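Local coordinates for protein xylooligosaccharide oxidase (Myceliophthora thermophila, PDB 5L6G) that oxidises the C1 hydroxyl of xylooligosaccharides and related sugars to lactones, using bicovalently bound FAD and reducing molecular oxygen to hydrogen peroxide, at residues Gly93-Tyr96 with Ala97-Leu101; Phe426-Leu429 with Asp430-His434; Leu456-Ala459 with Glu460-Val464. All coordinates share one frame; numbering follows the deposited sequence.

Contact 1: Gly93-Tyr96 with Ala97-Leu101. With FAD (flavin-adenine dinucleotide), chain D.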
loop_
_atom_site.group_PDB
_atom_site.type_symbol
_atom_site.label_atom_id
_atom_site.label_comp_id
_atom_site.label_asym_id
_atom_site.label_seq_id
_atom_site.Cartn_x
_atom_site.Cartn_y
_atom_site.Cartn_z
ATOM N N GLY A 93 9.702 -5.274 2.292
ATOM C CA GLY A 93 9.935 -4.917 3.685
ATOM C C GLY A 93 9.419 -3.570 4.109
ATOM O O GLY A 93 9.839 -3.074 5.153
ATOM N N HIS A 94 8.509 -2.970 3.319
ATOM C CA HIS A 94 7.958 -1.644 3.643
ATOM C C HIS A 94 6.814 -1.573 4.640
ATOM O O HIS A 94 6.355 -0.489 4.940
ATOM C CB HIS A 94 7.591 -0.875 2.358
ATOM C CG HIS A 94 8.730 -0.086 1.823
ATOM N ND1 HIS A 94 8.879 1.279 2.041
ATOM C CD2 HIS A 94 9.819 -0.497 1.132
ATOM C CE1 HIS A 94 10.030 1.653 1.492
ATOM N NE2 HIS A 94 10.611 0.599 0.940
ATOM N N SER A 95 6.356 -2.701 5.180
ATOM C CA SER A 95 5.287 -2.627 6.175
ATOM C C SER A 95 5.604 -1.551 7.219
ATOM O O SER A 95 6.631 -1.601 7.876
ATOM C CB SER A 95 5.116 -3.945 6.908
ATOM O OG SER A 95 4.220 -3.757 7.983
ATOM N N TYR A 96 4.672 -0.635 7.435
ATOM C CA TYR A 96 4.871 0.405 8.449
ATOM C C TYR A 96 4.898 -0.179 9.882
ATOM O O TYR A 96 5.307 0.493 10.842
ATOM C CB TYR A 96 3.775 1.439 8.332
ATOM C CG TYR A 96 3.866 2.368 7.119
ATOM C CD1 TYR A 96 4.828 2.201 6.114
ATOM C CD2 TYR A 96 2.976 3.408 6.990
ATOM C CE1 TYR A 96 4.882 3.070 5.027
ATOM C CE2 TYR A 96 3.028 4.281 5.920
ATOM C CZ TYR A 96 3.976 4.106 4.941
ATOM O OH TYR A 96 4.030 4.966 3.873
ATOM N N ALA A 97 4.423 -1.413 10.022
ATOM C CA ALA A 97 4.373 -2.100 11.312
ATOM C C ALA A 97 5.378 -3.253 11.353
ATOM O O ALA A 97 5.401 -4.054 12.292
ATOM C CB ALA A 97 2.971 -2.632 11.538
ATOM N N SER A 98 6.203 -3.339 10.310
ATOM C CA SER A 98 7.187 -4.417 10.168
ATOM C C SER A 98 6.544 -5.792 10.183
ATOM O O SER A 98 7.151 -6.762 10.671
ATOM C CB SER A 98 8.275 -4.322 11.256
ATOM O OG SER A 98 8.974 -3.086 11.204
ATOM N N PHE A 99 5.346 -5.893 9.617
ATOM C CA PHE A 99 4.656 -7.179 9.544
ATOM C C PHE A 99 5.328 -8.238 8.665
ATOM O O PHE A 99 5.079 -9.427 8.861
ATOM C CB PHE A 99 3.201 -6.998 9.144
ATOM C CG PHE A 99 2.334 -6.313 10.182
ATOM C CD1 PHE A 99 2.628 -6.366 11.558
ATOM C CD2 PHE A 99 1.174 -5.675 9.775
ATOM C CE1 PHE A 99 1.792 -5.759 12.486
ATOM C CE2 PHE A 99 0.335 -5.085 10.696
ATOM C CZ PHE A 99 0.643 -5.121 12.045
ATOM N N GLY A 100 6.182 -7.824 7.719
ATOM C CA GLY A 100 6.982 -8.759 6.923
ATOM C C GLY A 100 8.026 -9.463 7.760
ATOM O O GLY A 100 8.474 -10.536 7.402
ATOM N N LEU A 101 8.402 -8.864 8.889
ATOM C CA LEU A 101 9.239 -9.543 9.879
ATOM C C LEU A 101 8.436 -10.374 10.874
ATOM O O LEU A 101 9.020 -11.100 11.662
ATOM C CB LEU A 101 10.079 -8.532 10.647
ATOM C CG LEU A 101 11.065 -7.714 9.827
ATOM C CD1 LEU A 101 11.671 -6.660 10.737
ATOM C CD2 LEU A 101 12.148 -8.594 9.214
HETATM P PA FAD D . 6.449 -6.214 3.328
HETATM O O1A FAD D . 7.494 -7.123 2.724
HETATM O O2A FAD D . 6.780 -5.599 4.651
HETATM O O5B FAD D . 5.044 -6.920 3.315
HETATM C C5B FAD D . 3.842 -6.305 3.786
HETATM C C4B FAD D . 2.822 -7.369 4.128
HETATM O O4B FAD D . 2.537 -8.142 2.960
HETATM C C3B FAD D . 3.324 -8.349 5.176
HETATM O O3B FAD D . 2.229 -8.822 5.933
HETATM C C2B FAD D . 3.880 -9.482 4.354
HETATM O O2B FAD D . 3.971 -10.712 5.061
HETATM C C1B FAD D . 2.910 -9.505 3.194
HETATM N N9A FAD D . 3.547 -10.072 2.003
HETATM C C8A FAD D . 4.662 -9.680 1.393
HETATM N N7A FAD D . 4.934 -10.476 0.331
HETATM C C5A FAD D . 3.945 -11.368 0.288
HETATM C C6A FAD D . 3.635 -12.513 -0.565
HETATM N N6A FAD D . 4.476 -12.762 -1.587
HETATM N N1A FAD D . 2.536 -13.236 -0.264
HETATM C C2A FAD D . 1.716 -12.949 0.750
HETATM N N3A FAD D . 1.946 -11.892 1.585
HETATM C C4A FAD D . 3.037 -11.103 1.380
HETATM N N1 FAD D . 1.305 2.342 -0.534
HETATM C C2 FAD D . 0.416 2.820 -1.460
HETATM O O2 FAD D . -0.733 2.301 -1.530
HETATM N N3 FAD D . 0.770 3.810 -2.317
HETATM C C4 FAD D . 2.003 4.371 -2.316
HETATM O O4 FAD D . 2.347 5.295 -3.106
HETATM C C4X FAD D . 3.014 3.913 -1.340
HETATM N N5 FAD D . 4.278 4.423 -1.263
HETATM C C5X FAD D . 5.225 3.962 -0.363
HETATM C C6 FAD D . 6.528 4.473 -0.312
HETATM C C7 FAD D . 7.439 3.978 0.635
HETATM C C7M FAD D . 8.826 4.571 0.670
HETATM C C8 FAD D . 7.057 2.865 1.571
HETATM C C8M FAD D . 8.049 2.258 2.558
HETATM C C9 FAD D . 5.762 2.366 1.491
HETATM C C9A FAD D . 4.823 2.877 0.577
HETATM N N10 FAD D . 3.492 2.389 0.501
HETATM C C10 FAD D . 2.558 2.857 -0.426
HETATM C "C1'" FAD D . 3.006 1.335 1.385
HETATM C "C2'" FAD D . 3.166 -0.028 0.791
HETATM O "O2'" FAD D . 2.113 -0.201 -0.161
HETATM C "C3'" FAD D . 2.961 -1.011 1.931
HETATM O "O3'" FAD D . 3.895 -0.773 2.990
HETATM C "C4'" FAD D . 3.144 -2.429 1.384
HETATM O "O4'" FAD D . 2.315 -3.325 2.137
HETATM C "C5'" FAD D . 4.601 -2.811 1.446
HETATM O "O5'" FAD D . 4.833 -3.952 0.617
HETATM P P FAD D . 6.201 -4.714 0.805
HETATM O O1P FAD D . 6.215 -5.989 0.022
HETATM O O2P FAD D . 7.342 -3.771 0.589
HETATM O O3P FAD D . 6.217 -4.929 2.392
HETATM O O HOH W 1 9.230 -1.965 8.749
#
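The hydroxyl of S95 turns back over its own turn and accepts two backbone N-H groups, F99 N at 2.9 Å from S95 OG and A97 N at 3.1 Å from the same atom; the second closes an ST turn. With OG swung away from the backbone N (chi1 171°), the oxygen lies between these donors, which should restrain its rotation. A type I turn from S95 to S98 adds a bond from S98 N to S95 O. Round the side chains of A97 and F99 the packing is close: A97 CB sits 3.4 Å above the F99 ring plane, over its centre, while F99 CB lies 3.6 Å from S95 OG. On the flank of S95 O and S98 OG a water donates to both, although the residues there are buried too; S98 OG is also hydrogen-bonded to L57 O. Held this way, the loop turns successive amides onto the FAD pyrophosphate, with G93 N donating to O1A, H94 N to O2P and S95 N to O2A. H94 ND1 is covalently joined to FAD C8M (1.4 Å), and Y96 OH is hydrogen-bonded to substrate-binding E412. Such a pyrophosphate-gripping loop bearing a flavin-linked histidine is characteristic of the PCMH-type FAD domain in bicovalent flavoprotein oxidases.

Contact 2: Phe426-Leu429 with Asp430-His434. With XYP (beta-D-xylopyranose), chain I.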
loop_
_atom_site.group_PDB
_atom_site.type_symbol
_atom_site.label_atom_id
_atom_site.label_comp_id
_atom_site.label_asym_id
_atom_site.label_seq_id
_atom_site.Cartn_x
_atom_site.Cartn_y
_atom_site.Cartn_z
ATOM N N PHE A 426 2.356 9.187 19.820
ATOM C CA PHE A 426 1.223 8.561 19.141
ATOM C C PHE A 426 -0.058 9.361 19.308
ATOM O O PHE A 426 -0.914 9.308 18.456
ATOM C CB PHE A 426 1.018 7.134 19.638
ATOM C CG PHE A 426 2.274 6.330 19.630
ATOM C CD1 PHE A 426 2.740 5.789 18.451
ATOM C CD2 PHE A 426 3.024 6.169 20.796
ATOM C CE1 PHE A 426 3.908 5.066 18.421
ATOM C CE2 PHE A 426 4.198 5.449 20.774
ATOM C CZ PHE A 426 4.648 4.906 19.587
ATOM N N ALA A 427 -0.185 10.083 20.415
ATOM C CA ALA A 427 -1.392 10.859 20.697
ATOM C C ALA A 427 -1.655 11.890 19.601
ATOM O O ALA A 427 -2.804 12.274 19.364
ATOM C CB ALA A 427 -1.275 11.537 22.042
ATOM N N PHE A 428 -0.606 12.327 18.927
ATOM C CA PHE A 428 -0.769 13.323 17.844
ATOM C C PHE A 428 -1.637 12.763 16.701
ATOM O O PHE A 428 -2.737 13.243 16.454
ATOM C CB PHE A 428 0.602 13.840 17.355
ATOM C CG PHE A 428 0.569 14.493 15.996
ATOM C CD1 PHE A 428 -0.474 15.336 15.636
ATOM C CD2 PHE A 428 1.602 14.292 15.089
ATOM C CE1 PHE A 428 -0.513 15.917 14.363
ATOM C CE2 PHE A 428 1.572 14.887 13.832
ATOM C CZ PHE A 428 0.514 15.690 13.470
ATOM N N LEU A 429 -1.158 11.766 15.983
ATOM C CA LEU A 429 -1.999 11.193 14.936
ATOM C C LEU A 429 -3.263 10.557 15.482
ATOM O O LEU A 429 -4.294 10.589 14.810
ATOM C CB LEU A 429 -1.232 10.206 14.070
ATOM C CG LEU A 429 -0.088 10.846 13.290
ATOM C CD1 LEU A 429 0.514 9.813 12.356
ATOM C CD2 LEU A 429 -0.521 12.102 12.527
ATOM N N ASP A 430 -3.214 9.987 16.690
ATOM C CA ASP A 430 -4.420 9.382 17.262
ATOM C C ASP A 430 -5.535 10.407 17.418
ATOM O O ASP A 430 -6.707 10.114 17.123
ATOM C CB ASP A 430 -4.125 8.700 18.618
ATOM C CG ASP A 430 -3.343 7.398 18.457
ATOM O OD1 ASP A 430 -3.170 6.962 17.290
ATOM O OD2 ASP A 430 -2.888 6.825 19.492
ATOM N N GLY A 431 -5.174 11.592 17.903
ATOM C CA GLY A 431 -6.126 12.650 18.129
ATOM C C GLY A 431 -6.671 13.163 16.804
ATOM O O GLY A 431 -7.850 13.500 16.695
ATOM N N TRP A 432 -5.814 13.205 15.794
ATOM C CA TRP A 432 -6.237 13.698 14.490
ATOM C C TRP A 432 -7.272 12.756 13.893
ATOM O O TRP A 432 -8.297 13.199 13.379
ATOM C CB TRP A 432 -5.053 13.829 13.530
ATOM C CG TRP A 432 -5.241 14.926 12.537
ATOM C CD1 TRP A 432 -6.389 15.573 12.249
ATOM C CD2 TRP A 432 -4.232 15.501 11.709
ATOM N NE1 TRP A 432 -6.165 16.551 11.295
ATOM C CE2 TRP A 432 -4.841 16.521 10.949
ATOM C CE3 TRP A 432 -2.869 15.269 11.552
ATOM C CZ2 TRP A 432 -4.131 17.303 10.043
ATOM C CZ3 TRP A 432 -2.167 16.039 10.642
ATOM C CH2 TRP A 432 -2.794 17.044 9.905
ATOM N N VAL A 433 -7.029 11.448 14.000
ATOM C CA VAL A 433 -7.987 10.487 13.469
ATOM C C VAL A 433 -9.335 10.580 14.206
ATOM O O VAL A 433 -10.397 10.556 13.576
ATOM C CB VAL A 433 -7.414 9.055 13.456
ATOM C CG1 VAL A 433 -8.494 8.040 13.182
ATOM C CG2 VAL A 433 -6.345 8.956 12.384
ATOM N N HIS A 434 -9.278 10.747 15.521
ATOM C CA HIS A 434 -10.482 10.966 16.321
ATOM C C HIS A 434 -11.331 12.147 15.826
ATOM O O HIS A 434 -12.547 12.100 15.891
ATOM C CB HIS A 434 -10.119 11.189 17.773
ATOM C CG HIS A 434 -11.292 11.152 18.702
ATOM N ND1 HIS A 434 -11.810 9.973 19.194
ATOM C CD2 HIS A 434 -12.017 12.147 19.268
ATOM C CE1 HIS A 434 -12.820 10.241 20.005
ATOM N NE2 HIS A 434 -12.965 11.552 20.071
HETATM O O1 XYP I . 4.216 0.354 17.947
HETATM C C1 XYP I . 2.953 0.712 18.457
HETATM C C2 XYP I . 3.112 1.106 19.926
HETATM C C3 XYP I . 1.770 1.554 20.451
HETATM C C4 XYP I . 1.286 2.712 19.601
HETATM C C5 XYP I . 1.230 2.309 18.144
HETATM O O2 XYP I . 3.620 0.015 20.718
HETATM O O3 XYP I . 1.877 2.003 21.800
HETATM O O4 XYP I . 0.003 3.098 20.082
HETATM O O5 XYP I . 2.501 1.826 17.706
#
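D430 N, G431 N, W432 N and V433 N reach back to F426 O, A427 O, F428 O and L429 O in four successive i to i+4 bonds of 2.9 to 3.1 Å, one alpha-helical turn stepping onto the next. F428 O has a further donor in Y363 OH. Along one flank the rings of F428 and W432 lie side by side and point the same way, offset so far that they barely overlap: the planes meet at 28°, and contact is made by F428 CE1 against W432 CE3 at 3.7 Å. L429 brings its CD2 branch to both, 3.7 Å above the F428 ring plane toward the rim, and at the indole edge 4.1 Å from W432 CE3. This apolar flank packs helix 426-437 against helix 354-368 and the eight-stranded antiparallel sheet of the substrate domain, where L429 and W432 touch L413 of strand 409-417, next to the substrate-binding E412. D430 OD2 comes within 3.3 Å of F426 O without a bond, since both are acceptors, and the nearby positive charge of K345, salt-bridged to D430 OD1, probably eases that approach. F426, with CG anti to its carbonyl carbon (chi1 -50°), carries its ring out to a beta-D-xylopyranose in a pocket separate from that lined by E412 and Y451. The sugar C4 sits 3.5 Å above the ring plane over its centre, a CH-pi contact; R56 separately hydrogen-bonds the sugar.

Contact 3: Leu456-Ala459 with Glu460-Val464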
loop_
_atom_site.group_PDB
_atom_site.type_symbol
_atom_site.label_atom_id
_atom_site.label_comp_id
_atom_site.label_asym_id
_atom_site.label_seq_id
_atom_site.Cartn_x
_atom_site.Cartn_y
_atom_site.Cartn_z
ATOM N N LEU A 456 -3.631 -0.152 16.443
ATOM C CA LEU A 456 -4.940 -0.817 16.470
ATOM C C LEU A 456 -4.768 -2.204 17.057
ATOM O O LEU A 456 -3.871 -2.939 16.638
ATOM C CB LEU A 456 -5.506 -0.965 15.062
ATOM C CG LEU A 456 -5.500 0.284 14.187
ATOM C CD1 LEU A 456 -5.753 -0.099 12.743
ATOM C CD2 LEU A 456 -6.512 1.328 14.681
ATOM N N ASP A 457 -5.639 -2.580 17.988
ATOM C CA ASP A 457 -5.648 -3.970 18.446
ATOM C C ASP A 457 -6.171 -4.881 17.337
ATOM O O ASP A 457 -6.719 -4.416 16.326
ATOM C CB ASP A 457 -6.351 -4.179 19.809
ATOM C CG ASP A 457 -7.868 -4.002 19.777
ATOM O OD1 ASP A 457 -8.556 -4.328 18.777
ATOM O OD2 ASP A 457 -8.388 -3.579 20.840
ATOM N N ARG A 458 -5.937 -6.172 17.498
ATOM C CA ARG A 458 -6.234 -7.114 16.440
ATOM C C ARG A 458 -7.688 -7.049 15.987
ATOM O O ARG A 458 -7.958 -7.010 14.783
ATOM C CB ARG A 458 -5.889 -8.528 16.874
ATOM C CG ARG A 458 -5.964 -9.511 15.730
ATOM C CD ARG A 458 -5.396 -10.854 16.114
ATOM N NE ARG A 458 -5.473 -11.739 14.969
ATOM C CZ ARG A 458 -5.390 -13.055 15.032
ATOM N NH1 ARG A 458 -5.224 -13.669 16.203
ATOM N NH2 ARG A 458 -5.480 -13.755 13.906
ATOM N N ALA A 459 -8.619 -7.019 16.937
ATOM C CA ALA A 459 -10.039 -6.948 16.598
ATOM C C ALA A 459 -10.383 -5.686 15.812
ATOM O O ALA A 459 -11.080 -5.759 14.786
ATOM C CB ALA A 459 -10.911 -7.030 17.843
ATOM N N GLU A 460 -9.910 -4.533 16.285
ATOM C CA GLU A 460 -10.226 -3.302 15.606
ATOM C C GLU A 460 -9.607 -3.317 14.223
ATOM O O GLU A 460 -10.265 -2.928 13.270
ATOM C CB GLU A 460 -9.802 -2.041 16.371
ATOM C CG GLU A 460 -10.362 -0.782 15.689
ATOM C CD GLU A 460 -9.947 0.533 16.322
ATOM O OE1 GLU A 460 -9.136 0.542 17.270
ATOM O OE2 GLU A 460 -10.431 1.575 15.829
ATOM N N ALA A 461 -8.364 -3.784 14.114
ATOM C CA ALA A 461 -7.635 -3.716 12.851
ATOM C C ALA A 461 -8.372 -4.464 11.732
ATOM O O ALA A 461 -8.599 -3.919 10.633
ATOM C CB ALA A 461 -6.220 -4.254 13.025
ATOM N N GLN A 462 -8.773 -5.696 12.028
ATOM C CA GLN A 462 -9.522 -6.506 11.058
ATOM C C GLN A 462 -10.784 -5.786 10.609
ATOM O O GLN A 462 -11.120 -5.794 9.415
ATOM C CB GLN A 462 -9.937 -7.818 11.681
ATOM C CG GLN A 462 -8.809 -8.779 11.868
ATOM C CD GLN A 462 -9.244 -9.904 12.741
ATOM O OE1 GLN A 462 -9.871 -10.830 12.284
ATOM N NE2 GLN A 462 -8.977 -9.781 14.025
ATOM N N GLU A 463 -11.475 -5.181 11.576
ATOM C CA GLU A 463 -12.743 -4.516 11.304
ATOM C C GLU A 463 -12.555 -3.304 10.411
ATOM O O GLU A 463 -13.255 -3.164 9.406
ATOM C CB GLU A 463 -13.474 -4.157 12.590
ATOM C CG GLU A 463 -13.987 -5.416 13.279
ATOM C CD GLU A 463 -14.878 -5.185 14.486
ATOM O OE1 GLU A 463 -15.040 -4.027 14.925
ATOM O OE2 GLU A 463 -15.418 -6.202 15.000
ATOM N N VAL A 464 -11.592 -2.463 10.760
ATOM C CA VAL A 464 -11.382 -1.222 10.028
ATOM C C VAL A 464 -10.685 -1.420 8.690
ATOM O O VAL A 464 -10.923 -0.648 7.747
ATOM C CB VAL A 464 -10.657 -0.146 10.867
ATOM C CG1 VAL A 464 -11.468 0.209 12.105
ATOM C CG2 VAL A 464 -9.225 -0.554 11.214
HETATM O O HOH W 2 -7.756 -0.794 18.802
HETATM O O HOH W 3 -12.908 -8.096 14.774
#
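D457 is the N-cap of helix 458-466, its OD1 accepting from E460 N at 2.8 Å in a nearly straight bond. CG of D457 stands between the backbone N and the carbonyl carbon (chi1 70°), which brings OD1 over the first turn. In a capping box the E460 carboxylate would accept from D457 N directly; here a water stands between them, reached by OE1 at the end of an extended chain whose CG is anti to the backbone N (chi1 -171°). Beneath this polar end L456, the residue before the cap, makes a hydrophobic staple with the helix. Its CB meets A461 CB at 3.9 Å, CD1 runs tip to tip with V464 CG2 at 3.8 Å, and CD2 packs by the carboxylate of E460, whose chain crosses it at about a right angle. The helix belongs to the berberine-like C-terminal region and is tied to the C-terminal segment from E484 to E493 from its other flank. There R458, extended from CG to NE, sends its guanidinium to E484 in a salt bridge and to A491 O. Q462, hydrogen-bonded through OE1 to E493 N, sets its amide alongside the R458 chain, touching the CG methylene with NE2 at 3.5 Å, its plane 32° from that of the guanidinium. The same amide doubles back on the backbone: R458 O accepts from Q462 N at 3.2 Å and, across the opposite face of its carbonyl plane, from Q462 NE2 at 3.0 Å.

From the N terminus, contact 1 shapes the loop between strands 87-90 and 108-111, contact 2 is a turn-to-turn pairing within helix 426-437, and contact 3 caps the start of helix 458-466. Each is local; they follow in series, and none nests or crosses. Their centres are about 16 to 21 Å apart and no two contacts touch, yet shared neighbours connect them. Contacts 1 and 2 approach adjoining positions of strand 409-417, through Y96 on E412 and L429 on L413. M447 meets both V433 and V464, joining contacts 2 and 3, while Q490 touches F99 and bonds L456 O. These shared neighbours link the FAD domain, the substrate sheet and the C-terminal region.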